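Local coordinates for protein UDP-galactopyranose mutase (Deinococcus radiodurans, PDB 3HDQ) that binds FAD and probably interconverts UDP-galactopyranose and UDP-galactofuranose as a flavin-dependent mutase, at residues G29-S42 with Q53-G66. Numbering follows the deposited sequence.
Sequences GFDYLIVGAGFAGS and QRVLIVDRRPHIGG. With FAD (flavin-adenine dinucleotide), chain L.
Asp59 OD2 accepts the backbone amide N of Ala37 on its anti lone pair at 3.0 Å, at the end of this strand pair, and its carboxylate is shared between protein and cofactor. OD2 also accepts from the ribose hydroxyl O3B of FAD, while OD1 of Asp59 accepts from O2B of FAD at 2.8 Å. With CG swung anti to its own backbone N (chi1 -158°), the carboxylate reaches back toward the turn after 32-35. The amide of Arg61 takes the anti lone pair of OD1, closing an Asx turn that fixes the group's rotation. An acidic residue at the C-terminal end of the second strand, gripping the adenosine ribose, is the classic Rossmann arrangement. The glycines Gly36, Gly38 and Gly41 fit the GxGxxG motif: Gly36 CA comes within 3.2 Å of FAD O4B, and just past Gly38 the amide of Ala40, in the first turn of helix 39-50, donates to the phosphate oxygen O1P.

Further from the cofactor, strands 32-35 and 55-58 run parallel, 18° apart, zipped by backbone bonds from Tyr32 to Gly36. Ile57 extends its CD1 against the turn, 3.9 Å from Ala37 CB and 3.6 Å from Gly36 O. On the other face Leu33 and Leu56 run alongside one another, CD1 of Leu33 meeting CD2 of Leu56 at 4.0 Å. At the far end Leu56 CB sits squarely over the Phe30 ring, 3.6 Å from its centroid, and Asp31 OD2 accepts the amide N of Arg54 at 2.8 Å.

The two strands are the beta elements of a beta-alpha-beta unit, joined by the crossover through helix 39-50, within a five-stranded parallel sheet: strand 252-257 flanks 30-35, and strand 235-239 flanks 55-58. Phe39 packs on helices 222-229 and 373-388, while Phe30 and Leu56 meet Met238 of the second subunit.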
loop_
_atom_site.group_PDB
_atom_site.type_symbol
_atom_site.label_atom_id
_atom_site.label_comp_id
_atom_site.label_asym_id
_atom_site.label_seq_id
_atom_site.Cartn_x
_atom_site.Cartn_y
_atom_site.Cartn_z
ATOM N N GLY A 29 9.459 9.331 -26.326
ATOM C CA GLY A 29 9.180 8.887 -24.969
ATOM C C GLY A 29 7.760 8.374 -24.810
ATOM O O GLY A 29 7.222 7.750 -25.725
ATOM N N PHE A 30 7.142 8.648 -23.664
ATOM C CA PHE A 30 5.780 8.161 -23.399
ATOM C C PHE A 30 4.738 8.778 -24.324
ATOM O O PHE A 30 4.834 9.946 -24.701
ATOM C CB PHE A 30 5.383 8.421 -21.944
ATOM C CG PHE A 30 6.266 7.730 -20.945
ATOM C CD1 PHE A 30 7.353 8.390 -20.385
ATOM C CD2 PHE A 30 6.018 6.412 -20.577
ATOM C CE1 PHE A 30 8.175 7.750 -19.462
ATOM C CE2 PHE A 30 6.837 5.760 -19.657
ATOM C CZ PHE A 30 7.919 6.427 -19.100
ATOM N N ASP A 31 3.742 7.986 -24.695
ATOM C CA ASP A 31 2.624 8.506 -25.469
ATOM C C ASP A 31 1.816 9.490 -24.616
ATOM O O ASP A 31 1.316 10.497 -25.121
ATOM C CB ASP A 31 1.744 7.359 -25.978
ATOM C CG ASP A 31 2.503 6.397 -26.881
ATOM O OD1 ASP A 31 2.787 6.777 -28.035
ATOM O OD2 ASP A 31 2.815 5.265 -26.443
ATOM N N TYR A 32 1.700 9.195 -23.322
ATOM C CA TYR A 32 0.950 10.049 -22.399
ATOM C C TYR A 32 1.611 10.160 -21.040
ATOM O O TYR A 32 1.968 9.150 -20.422
ATOM C CB TYR A 32 -0.460 9.510 -22.177
ATOM C CG TYR A 32 -1.352 9.545 -23.377
ATOM C CD1 TYR A 32 -2.212 10.610 -23.589
ATOM C CD2 TYR A 32 -1.365 8.501 -24.284
ATOM C CE1 TYR A 32 -3.049 10.644 -24.683
ATOM C CE2 TYR A 32 -2.199 8.520 -25.379
ATOM C CZ TYR A 32 -3.035 9.597 -25.581
ATOM O OH TYR A 32 -3.873 9.630 -26.679
ATOM N N LEU A 33 1.770 11.394 -20.582
ATOM C CA LEU A 33 2.082 11.659 -19.189
ATOM C C LEU A 33 0.739 11.982 -18.540
ATOM O O LEU A 33 0.030 12.889 -18.986
ATOM C CB LEU A 33 3.032 12.849 -19.071
ATOM C CG LEU A 33 3.213 13.539 -17.720
ATOM C CD1 LEU A 33 3.709 12.555 -16.695
ATOM C CD2 LEU A 33 4.198 14.702 -17.858
ATOM N N ILE A 34 0.368 11.215 -17.521
ATOM C CA ILE A 34 -0.892 11.444 -16.826
ATOM C C ILE A 34 -0.641 11.978 -15.418
ATOM O O ILE A 34 0.019 11.338 -14.603
ATOM C CB ILE A 34 -1.728 10.167 -16.772
ATOM C CG1 ILE A 34 -2.002 9.662 -18.187
ATOM C CG2 ILE A 34 -3.032 10.413 -16.066
ATOM C CD1 ILE A 34 -2.972 8.484 -18.222
ATOM N N VAL A 35 -1.148 13.176 -15.151
ATOM C CA VAL A 35 -0.925 13.843 -13.870
ATOM C C VAL A 35 -2.092 13.590 -12.923
ATOM O O VAL A 35 -3.212 14.061 -13.158
ATOM C CB VAL A 35 -0.718 15.362 -14.050
ATOM C CG1 VAL A 35 -0.146 15.978 -12.772
ATOM C CG2 VAL A 35 0.202 15.645 -15.246
ATOM N N GLY A 36 -1.819 12.830 -11.863
ATOM C CA GLY A 36 -2.829 12.435 -10.890
ATOM C C GLY A 36 -3.272 10.991 -11.062
ATOM O O GLY A 36 -3.608 10.579 -12.170
ATOM N N ALA A 37 -3.276 10.226 -9.972
ATOM C CA ALA A 37 -3.665 8.816 -10.014
ATOM C C ALA A 37 -4.990 8.534 -9.282
ATOM O O ALA A 37 -5.187 7.451 -8.720
ATOM C CB ALA A 37 -2.556 7.946 -9.456
ATOM N N GLY A 38 -5.883 9.516 -9.274
ATOM C CA GLY A 38 -7.229 9.306 -8.773
ATOM C C GLY A 38 -8.052 8.581 -9.818
ATOM O O GLY A 38 -7.495 7.980 -10.739
ATOM N N PHE A 39 -9.371 8.629 -9.698
ATOM C CA PHE A 39 -10.200 7.984 -10.696
ATOM C C PHE A 39 -9.927 8.519 -12.093
ATOM O O PHE A 39 -9.858 7.748 -13.042
ATOM C CB PHE A 39 -11.686 8.115 -10.355
ATOM C CG PHE A 39 -12.169 7.061 -9.422
ATOM C CD1 PHE A 39 -12.269 7.317 -8.067
ATOM C CD2 PHE A 39 -12.493 5.797 -9.898
ATOM C CE1 PHE A 39 -12.702 6.340 -7.196
ATOM C CE2 PHE A 39 -12.922 4.810 -9.032
ATOM C CZ PHE A 39 -13.025 5.082 -7.676
ATOM N N ALA A 40 -9.767 9.834 -12.216
ATOM C CA ALA A 40 -9.591 10.448 -13.533
ATOM C C ALA A 40 -8.357 9.912 -14.244
ATOM O O ALA A 40 -8.440 9.403 -15.366
ATOM C CB ALA A 40 -9.520 11.970 -13.411
ATOM N N GLY A 41 -7.204 10.034 -13.598
ATOM C CA GLY A 41 -5.972 9.569 -14.207
ATOM C C GLY A 41 -5.910 8.065 -14.438
ATOM O O GLY A 41 -5.461 7.606 -15.492
ATOM N N SER A 42 -6.356 7.295 -13.449
ATOM C CA SER A 42 -6.202 5.844 -13.471
ATOM C C SER A 42 -7.085 5.180 -14.517
ATOM O O SER A 42 -6.687 4.202 -15.123
ATOM C CB SER A 42 -6.500 5.251 -12.095
ATOM O OG SER A 42 -5.607 5.767 -11.137
ATOM N N GLN A 53 -0.764 2.007 -25.667
ATOM C CA GLN A 53 -0.052 3.255 -25.440
ATOM C C GLN A 53 0.801 3.160 -24.200
ATOM O O GLN A 53 0.367 2.623 -23.187
ATOM C CB GLN A 53 -1.033 4.396 -25.265
ATOM C CG GLN A 53 -1.978 4.558 -26.426
ATOM C CD GLN A 53 -1.252 4.978 -27.676
ATOM O OE1 GLN A 53 -0.501 5.957 -27.673
ATOM N NE2 GLN A 53 -1.449 4.232 -28.752
ATOM N N ARG A 54 2.010 3.694 -24.274
ATOM C CA ARG A 54 2.882 3.755 -23.112
ATOM C C ARG A 54 2.490 4.902 -22.195
ATOM O O ARG A 54 2.378 6.052 -22.624
ATOM C CB ARG A 54 4.337 3.905 -23.544
ATOM C CG ARG A 54 4.943 2.607 -24.034
ATOM C CD ARG A 54 6.126 2.872 -24.932
ATOM N NE ARG A 54 7.326 3.225 -24.186
ATOM C CZ ARG A 54 8.360 3.862 -24.718
ATOM N NH1 ARG A 54 8.331 4.223 -25.995
ATOM N NH2 ARG A 54 9.420 4.143 -23.973
ATOM N N VAL A 55 2.294 4.588 -20.925
ATOM C CA VAL A 55 1.802 5.575 -19.988
ATOM C C VAL A 55 2.757 5.797 -18.816
ATOM O O VAL A 55 3.255 4.851 -18.223
ATOM C CB VAL A 55 0.401 5.170 -19.476
ATOM C CG1 VAL A 55 -0.127 6.188 -18.481
ATOM C CG2 VAL A 55 -0.554 5.021 -20.661
ATOM N N LEU A 56 3.039 7.059 -18.510
ATOM C CA LEU A 56 3.662 7.393 -17.248
ATOM C C LEU A 56 2.606 8.120 -16.446
ATOM O O LEU A 56 2.095 9.161 -16.881
ATOM C CB LEU A 56 4.891 8.290 -17.434
ATOM C CG LEU A 56 5.533 8.741 -16.117
ATOM C CD1 LEU A 56 6.089 7.547 -15.358
ATOM C CD2 LEU A 56 6.620 9.786 -16.347
ATOM N N ILE A 57 2.250 7.558 -15.294
ATOM C CA ILE A 57 1.281 8.215 -14.432
ATOM C C ILE A 57 1.989 8.720 -13.190
ATOM O O ILE A 57 2.740 7.994 -12.546
ATOM C CB ILE A 57 0.066 7.309 -14.081
ATOM C CG1 ILE A 57 -1.032 8.139 -13.399
ATOM C CG2 ILE A 57 0.490 6.137 -13.204
ATOM C CD1 ILE A 57 -2.392 7.422 -13.274
ATOM N N VAL A 58 1.764 9.983 -12.866
ATOM C CA VAL A 58 2.490 10.596 -11.774
ATOM C C VAL A 58 1.524 11.176 -10.736
ATOM O O VAL A 58 0.423 11.614 -11.070
ATOM C CB VAL A 58 3.463 11.656 -12.323
ATOM C CG1 VAL A 58 2.715 12.918 -12.745
ATOM C CG2 VAL A 58 4.531 11.979 -11.304
ATOM N N ASP A 59 1.921 11.147 -9.468
ATOM C CA ASP A 59 1.162 11.845 -8.434
ATOM C C ASP A 59 2.134 12.394 -7.408
ATOM O O ASP A 59 3.122 11.743 -7.060
ATOM C CB ASP A 59 0.140 10.906 -7.776
ATOM C CG ASP A 59 -1.016 11.657 -7.104
ATOM O OD1 ASP A 59 -0.775 12.453 -6.164
ATOM O OD2 ASP A 59 -2.175 11.430 -7.507
ATOM N N ARG A 60 1.866 13.595 -6.917
ATOM C CA ARG A 60 2.736 14.183 -5.910
ATOM C C ARG A 60 2.539 13.498 -4.567
ATOM O O ARG A 60 3.397 13.597 -3.691
ATOM C CB ARG A 60 2.477 15.686 -5.777
ATOM C CG ARG A 60 1.337 16.039 -4.839
ATOM C CD ARG A 60 0.425 17.105 -5.433
ATOM N NE ARG A 60 1.091 18.395 -5.599
ATOM C CZ ARG A 60 0.510 19.475 -6.127
ATOM N NH1 ARG A 60 -0.757 19.429 -6.533
ATOM N NH2 ARG A 60 1.198 20.605 -6.253
ATOM N N ARG A 61 1.408 12.813 -4.392
ATOM C CA ARG A 61 1.195 12.051 -3.157
ATOM C C ARG A 61 2.025 10.771 -3.193
ATOM O O ARG A 61 2.487 10.373 -4.259
ATOM C CB ARG A 61 -0.292 11.758 -2.945
ATOM C CG ARG A 61 -1.065 12.984 -2.498
ATOM C CD ARG A 61 -2.555 12.787 -2.652
ATOM N NE ARG A 61 -3.285 13.874 -2.005
ATOM C CZ ARG A 61 -4.560 14.159 -2.237
ATOM N NH1 ARG A 61 -5.254 13.435 -3.101
ATOM N NH2 ARG A 61 -5.140 15.176 -1.608
ATOM N N PRO A 62 2.247 10.138 -2.031
ATOM C CA PRO A 62 3.098 8.940 -2.026
ATOM C C PRO A 62 2.297 7.678 -2.274
ATOM O O PRO A 62 2.817 6.592 -2.057
ATOM C CB PRO A 62 3.654 8.892 -0.596
ATOM C CG PRO A 62 2.839 9.924 0.208
ATOM C CD PRO A 62 1.772 10.486 -0.682
ATOM N N HIS A 63 1.053 7.812 -2.719
ATOM C CA HIS A 63 0.200 6.649 -2.945
ATOM C C HIS A 63 -0.699 6.908 -4.146
ATOM O O HIS A 63 -0.850 8.050 -4.560
ATOM C CB HIS A 63 -0.665 6.401 -1.713
ATOM C CG HIS A 63 -1.589 7.538 -1.406
ATOM N ND1 HIS A 63 -2.669 7.849 -2.201
ATOM C CD2 HIS A 63 -1.579 8.454 -0.406
ATOM C CE1 HIS A 63 -3.292 8.904 -1.701
ATOM N NE2 HIS A 63 -2.651 9.289 -0.613
ATOM N N ILE A 64 -1.297 5.852 -4.695
ATOM C CA ILE A 64 -2.242 5.981 -5.799
ATOM C C ILE A 64 -3.668 6.223 -5.272
ATOM O O ILE A 64 -3.892 6.273 -4.058
ATOM C CB ILE A 64 -2.232 4.720 -6.701
ATOM C CG1 ILE A 64 -2.662 3.484 -5.897
ATOM C CG2 ILE A 64 -0.845 4.514 -7.304
ATOM C CD1 ILE A 64 -2.713 2.190 -6.684
ATOM N N GLY A 65 -4.624 6.386 -6.181
ATOM C CA GLY A 65 -6.021 6.459 -5.785
ATOM C C GLY A 65 -6.622 7.829 -5.513
ATOM O O GLY A 65 -7.822 7.934 -5.257
ATOM N N GLY A 66 -5.819 8.885 -5.582
ATOM C CA GLY A 66 -6.336 10.215 -5.298
ATOM C C GLY A 66 -7.047 10.294 -3.947
ATOM O O GLY A 66 -6.558 9.755 -2.951
HETATM P PA FAD L . -8.542 13.320 -7.269
HETATM O O1A FAD L . -8.841 12.226 -6.425
HETATM O O2A FAD L . -8.514 14.500 -6.508
HETATM O O5B FAD L . -7.147 13.034 -7.872
HETATM C C5B FAD L . -6.378 13.955 -8.550
HETATM C C4B FAD L . -4.951 13.650 -8.236
HETATM O O4B FAD L . -4.119 14.533 -8.899
HETATM C C3B FAD L . -4.706 13.872 -6.763
HETATM O O3B FAD L . -4.351 12.710 -6.093
HETATM C C2B FAD L . -3.584 14.855 -6.719
HETATM O O2B FAD L . -2.675 14.474 -5.760
HETATM C C1B FAD L . -3.022 14.789 -8.108
HETATM N N9A FAD L . -2.311 16.015 -8.458
HETATM C C8A FAD L . -2.753 17.277 -8.434
HETATM N N7A FAD L . -1.800 18.091 -8.810
HETATM C C5A FAD L . -0.723 17.372 -9.082
HETATM C C6A FAD L . 0.549 17.685 -9.507
HETATM N N6A FAD L . 0.842 18.883 -9.882
HETATM N N1A FAD L . 1.463 16.713 -9.702
HETATM C C2A FAD L . 1.138 15.426 -9.464
HETATM N N3A FAD L . -0.109 15.120 -9.047
HETATM C C4A FAD L . -1.023 16.066 -8.846
HETATM N N1 FAD L . -17.645 10.497 -4.246
HETATM C C2 FAD L . -18.585 9.546 -4.257
HETATM O O2 FAD L . -18.981 9.074 -5.280
HETATM N N3 FAD L . -19.071 9.123 -3.086
HETATM C C4 FAD L . -18.617 9.646 -1.922
HETATM O O4 FAD L . -19.039 9.280 -0.877
HETATM C C4X FAD L . -17.681 10.613 -1.938
HETATM N N5 FAD L . -17.250 11.136 -0.772
HETATM C C5X FAD L . -16.310 12.102 -0.788
HETATM C C6 FAD L . -15.867 12.620 0.405
HETATM C C7 FAD L . -14.912 13.597 0.403
HETATM C C7M FAD L . -14.433 14.168 1.673
HETATM C C8 FAD L . -14.390 14.045 -0.776
HETATM C C8M FAD L . -13.364 15.113 -0.723
HETATM C C9 FAD L . -14.831 13.517 -1.972
HETATM C C9A FAD L . -15.799 12.545 -1.989
HETATM N N10 FAD L . -16.242 12.004 -3.161
HETATM C C10 FAD L . -17.188 11.043 -3.116
HETATM C "C1'" FAD L . -15.808 12.531 -4.480
HETATM C "C2'" FAD L . -14.567 11.859 -5.019
HETATM O "O2'" FAD L . -13.558 12.133 -4.115
HETATM C "C3'" FAD L . -14.138 12.390 -6.383
HETATM O "O3'" FAD L . -15.018 12.154 -7.391
HETATM C "C4'" FAD L . -12.999 11.600 -6.914
HETATM O "O4'" FAD L . -12.322 11.150 -5.781
HETATM C "C5'" FAD L . -12.182 12.500 -7.792
HETATM O "O5'" FAD L . -11.359 11.858 -8.695
HETATM P P FAD L . -10.292 12.691 -9.451
HETATM O O1P FAD L . -9.413 11.818 -10.123
HETATM O O2P FAD L . -10.982 13.484 -10.396
HETATM O O3P FAD L . -9.563 13.604 -8.417
HETATM O O HOH W 1 -9.870 9.639 -6.979
#